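Local coordinates for histidine acid phosphatase (Hafnia alvei, PDB 4ARU), which is a member of the histidine phosphatase superfamily (branch 2) and binds a potassium ion in a loop near its C-terminal end, at residues Arg378-Ile381 / Asp386-Pro389; Pro382-Gln387 / Gly391-Ser396. All blocks are in the same frame, centred on the assembly; numbering follows the deposited sequence.

Contact 1 of 2, residues Arg378-Ile381 / Asp386-Pro389. With K (potassium ion), chain E.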
# COMPACT_ATOMS: atom_id res chain seq x y z
N ARG A 378 8.87 3.77 12.29
CA ARG A 378 10.04 2.96 12.06
C ARG A 378 9.65 1.50 12.29
O ARG A 378 9.04 1.17 13.31
CB ARG A 378 11.15 3.37 13.02
CG ARG A 378 12.53 2.99 12.51
CD ARG A 378 13.62 3.83 13.14
NE ARG A 378 13.65 3.68 14.59
CZ ARG A 378 14.38 4.41 15.44
NH1 ARG A 378 15.17 5.38 15.01
NH2 ARG A 378 14.33 4.14 16.74
N LEU A 379 10.03 0.63 11.39
CA LEU A 379 9.61 -0.77 11.41
C LEU A 379 10.65 -1.76 11.89
O LEU A 379 11.84 -1.75 11.51
CB LEU A 379 9.14 -1.20 10.01
CG LEU A 379 8.03 -0.30 9.45
CD1 LEU A 379 7.66 -0.76 8.02
CD2 LEU A 379 6.79 -0.34 10.30
N ASN A 380 10.15 -2.70 12.67
CA ASN A 380 10.87 -3.87 13.10
C ASN A 380 10.75 -4.95 12.05
O ASN A 380 9.67 -5.19 11.52
CB ASN A 380 10.28 -4.40 14.40
CG ASN A 380 11.01 -5.63 14.91
OD1 ASN A 380 12.22 -5.61 15.02
ND2 ASN A 380 10.27 -6.68 15.25
N ILE A 381 11.86 -5.58 11.74
CA ILE A 381 11.89 -6.78 10.90
C ILE A 381 12.17 -7.97 11.81
O ILE A 381 13.29 -8.12 12.29
CB ILE A 381 12.94 -6.70 9.77
CG1 ILE A 381 12.72 -5.47 8.88
CG2 ILE A 381 12.99 -8.02 8.98
CD1 ILE A 381 13.91 -5.19 7.98
N ASP A 386 19.60 -9.26 14.40
CA ASP A 386 20.72 -8.32 14.62
C ASP A 386 20.34 -6.85 14.38
O ASP A 386 21.19 -5.97 14.54
CB ASP A 386 22.00 -8.75 13.89
CG ASP A 386 21.75 -9.24 12.51
OD1 ASP A 386 20.64 -8.97 11.99
OD2 ASP A 386 22.64 -9.87 11.93
N GLN A 387 19.06 -6.56 14.15
CA GLN A 387 18.60 -5.18 13.92
C GLN A 387 18.86 -4.38 15.20
O GLN A 387 18.64 -4.86 16.30
CB GLN A 387 17.13 -5.17 13.60
CG GLN A 387 16.58 -3.83 13.11
CD GLN A 387 15.16 -3.91 12.63
OE1 GLN A 387 14.46 -4.89 12.89
NE2 GLN A 387 14.71 -2.89 11.89
N THR A 388 19.41 -3.19 15.05
CA THR A 388 19.81 -2.40 16.18
C THR A 388 18.56 -1.78 16.83
O THR A 388 17.52 -1.72 16.21
CB THR A 388 20.80 -1.28 15.76
OG1 THR A 388 20.11 -0.35 14.93
CG2 THR A 388 22.01 -1.85 15.02
N PRO A 389 18.72 -1.34 18.10
CA PRO A 389 17.55 -0.78 18.76
C PRO A 389 17.03 0.43 18.04
O PRO A 389 15.83 0.72 18.14
CB PRO A 389 18.10 -0.35 20.14
CG PRO A 389 19.20 -1.28 20.40
CD PRO A 389 19.75 -1.75 19.05
K K E . 14.35 -7.10 14.62
O HOH W 1 13.74 1.39 16.13
O HOH W 2 13.95 -9.49 15.87
O HOH W 3 15.43 -6.28 16.97
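Gln-387 and the backbone of Leu-379 to Ile-381 build much of a potassium-binding loop in this histidine phosphatase fold, at the exit of strand 375-378, and illustrate how one side-chain amide can stand in for a neighbouring strand. On the tight side, the Gln-387 amide meets the peptide groups flanking Asn-380. Gln-387 OE1 takes the N-H of Ile-381 on a lone pair, with N to OE1 at 2.9 Å and a nearly straight bond of 169°. Gln-387 NE2 gives a hydrogen bond of 3.1 Å to Leu-379 O, tilted from the amide plane. Because CG lies opposite the backbone N (chi1 -170°) and the chain runs extended beyond it, the amide reaches across to these two peptide groups. Gln-387 OE1 also binds potassium at 2.8 Å, so metal and N-H together fix which end of the amide is oxygen; the cation would be expected to polarise that carbonyl. Asn-380 OD1 binds the same ion at 2.6 Å and Ile-381 O at 2.8 Å; Cys-384 O and two waters complete the site. The two amide planes are only 16° apart, and Asn-380 OD1 sits 3.2 Å from Gln-387 OE1, an approach of two oxygens that the shared cation makes tolerable. The Ile-381 side chain is buried against Val-352, Phe-398 and Leu-401. The other side is looser and open to solvent. Arg-378, modelled in two conformers, here keeps NH2 4.0 Å from Pro-389 O; a water accepts only a weak bond from Arg-378 NE but donates to Pro-389 O at 3.0 Å.

Contact 2 of 2, residues Pro382-Gln387 / Gly391-Ser396; sequences PGCSDQ and GYCPLS. With K (potassium ion), chain E.
Cys-384 and Cys-393 are joined by a disulfide that ties a type I beta turn, Cys-384 to Gln-387, to strand 393-394. Cys-384 SG and Cys-393 SG lie 2.2 Å apart with a chi3 of 105°; in both residues SG is anti to the backbone N, which carries the two sulfurs off their backbones to meet. Hydrogen bonding forms the second group. Gln-387 N closes the turn onto Cys-384 O at 3.1 Å, while the side-chain NE2 of Gln-387 donates to Gly-391 O at 3.0 Å. That bond is almost straight (175°) and lies in the Gln-387 amide plane, yet reaches the carbonyl from above its plane. A weaker CA-H...O contact joins Gln-387 CA to Tyr-392 O. Packing is the third kind. Asp-386 lays its carboxylate against the ring of Pro-394, the N-cap of helix 395-405, with Asp-386 OD1 3.6 Å from Pro-394 CD; OD2 of the same carboxylate is hydrogen-bonded to Thr-397 in that helix. Metal binding completes the account. Cys-384, centre of an inverse gamma turn, turns its carbonyl to the potassium ion, and a water on that ion donates to Pro-382 O at 2.8 Å.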
# COMPACT_ATOMS: atom_id res chain seq x y z
N PRO A 382 11.16 -8.78 12.10
CA PRO A 382 11.39 -9.76 13.18
C PRO A 382 12.47 -10.78 12.87
O PRO A 382 13.19 -11.20 13.79
CB PRO A 382 10.02 -10.42 13.37
CG PRO A 382 9.06 -9.47 12.83
CD PRO A 382 9.73 -8.70 11.74
N GLY A 383 12.62 -11.15 11.62
CA GLY A 383 13.65 -12.08 11.28
C GLY A 383 15.06 -11.53 11.38
O GLY A 383 16.03 -12.29 11.34
N CYS A 384 15.18 -10.19 11.43
CA CYS A 384 16.50 -9.51 11.53
C CYS A 384 16.84 -9.38 13.01
O CYS A 384 16.62 -8.34 13.62
CB CYS A 384 16.45 -8.14 10.80
SG CYS A 384 18.12 -7.42 10.60
N SER A 385 17.34 -10.46 13.56
CA SER A 385 17.61 -10.51 15.00
C SER A 385 18.85 -9.71 15.40
O SER A 385 19.14 -9.51 16.58
CB SER A 385 17.65 -11.97 15.44
OG SER A 385 18.62 -12.74 14.72
N ASP A 386 19.60 -9.26 14.40
CA ASP A 386 20.72 -8.32 14.62
C ASP A 386 20.34 -6.85 14.38
O ASP A 386 21.19 -5.97 14.54
CB ASP A 386 22.00 -8.75 13.89
CG ASP A 386 21.75 -9.24 12.51
OD1 ASP A 386 20.64 -8.97 11.99
OD2 ASP A 386 22.64 -9.87 11.93
N GLN A 387 19.06 -6.56 14.15
CA GLN A 387 18.60 -5.18 13.92
C GLN A 387 18.86 -4.38 15.20
O GLN A 387 18.64 -4.86 16.30
CB GLN A 387 17.13 -5.17 13.60
CG GLN A 387 16.58 -3.83 13.11
CD GLN A 387 15.16 -3.91 12.63
OE1 GLN A 387 14.46 -4.89 12.89
NE2 GLN A 387 14.71 -2.89 11.89
N GLY A 391 16.98 0.67 14.80
CA GLY A 391 16.23 0.27 13.63
C GLY A 391 16.97 -0.19 12.40
O GLY A 391 16.37 -0.49 11.40
N TYR A 392 18.29 -0.26 12.51
CA TYR A 392 19.13 -0.60 11.35
C TYR A 392 19.38 -2.10 11.25
O TYR A 392 19.92 -2.71 12.17
CB TYR A 392 20.49 0.16 11.42
CG TYR A 392 20.29 1.66 11.45
CD1 TYR A 392 20.06 2.38 10.28
CD2 TYR A 392 20.32 2.35 12.62
CE1 TYR A 392 19.87 3.74 10.31
CE2 TYR A 392 20.16 3.74 12.64
CZ TYR A 392 19.90 4.39 11.47
OH TYR A 392 19.68 5.77 11.54
N CYS A 393 19.00 -2.68 10.12
CA CYS A 393 19.20 -4.08 9.84
C CYS A 393 20.43 -4.23 8.96
O CYS A 393 20.43 -3.70 7.87
CB CYS A 393 17.96 -4.60 9.09
SG CYS A 393 18.05 -6.35 8.64
N PRO A 394 21.47 -4.97 9.37
CA PRO A 394 22.61 -5.17 8.46
C PRO A 394 22.16 -5.65 7.07
O PRO A 394 21.30 -6.51 6.97
CB PRO A 394 23.45 -6.27 9.10
CG PRO A 394 23.03 -6.35 10.50
CD PRO A 394 21.63 -5.80 10.60
N LEU A 395 22.65 -5.02 6.01
CA LEU A 395 22.23 -5.39 4.67
C LEU A 395 22.49 -6.88 4.41
O LEU A 395 21.66 -7.55 3.78
CB LEU A 395 22.96 -4.56 3.61
CG LEU A 395 22.65 -4.96 2.16
CD1 LEU A 395 21.19 -4.78 1.85
CD2 LEU A 395 23.50 -4.15 1.21
N SER A 396 23.60 -7.41 4.91
CA SER A 396 23.93 -8.81 4.71
C SER A 396 22.84 -9.69 5.31
O SER A 396 22.46 -10.72 4.74
CB SER A 396 25.31 -9.08 5.30
OG SER A 396 25.45 -8.62 6.65
K K E . 14.35 -7.10 14.62
O HOH W 2 13.95 -9.49 15.87
O HOH W 3 15.43 -6.28 16.97

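Overall arrangement
Both contacts centre on one excursion of the chain between strands 375-378 and 393-394, each antiparallel to strand 348-356; contact 2 also takes in strand 393-394 and the start of helix 395-405. In sequence the segments interleave: 378-381, then 382-387, which overlaps 386-389, then 391-396. The contact centres lie about 6 Å apart and about 21 Å (contact 1) and 23 Å (contact 2) from the chain's centre. Asp-386 and Gln-387 are common to both, and the potassium ion with two of its waters touches each. Contact 1 ties the loop back to the residues just after strand 375-378; contact 2 ties it forward. Potassium ion and disulfide thus both pin this single loop, consistent with a locally cross-linked segment at the sheet's edge.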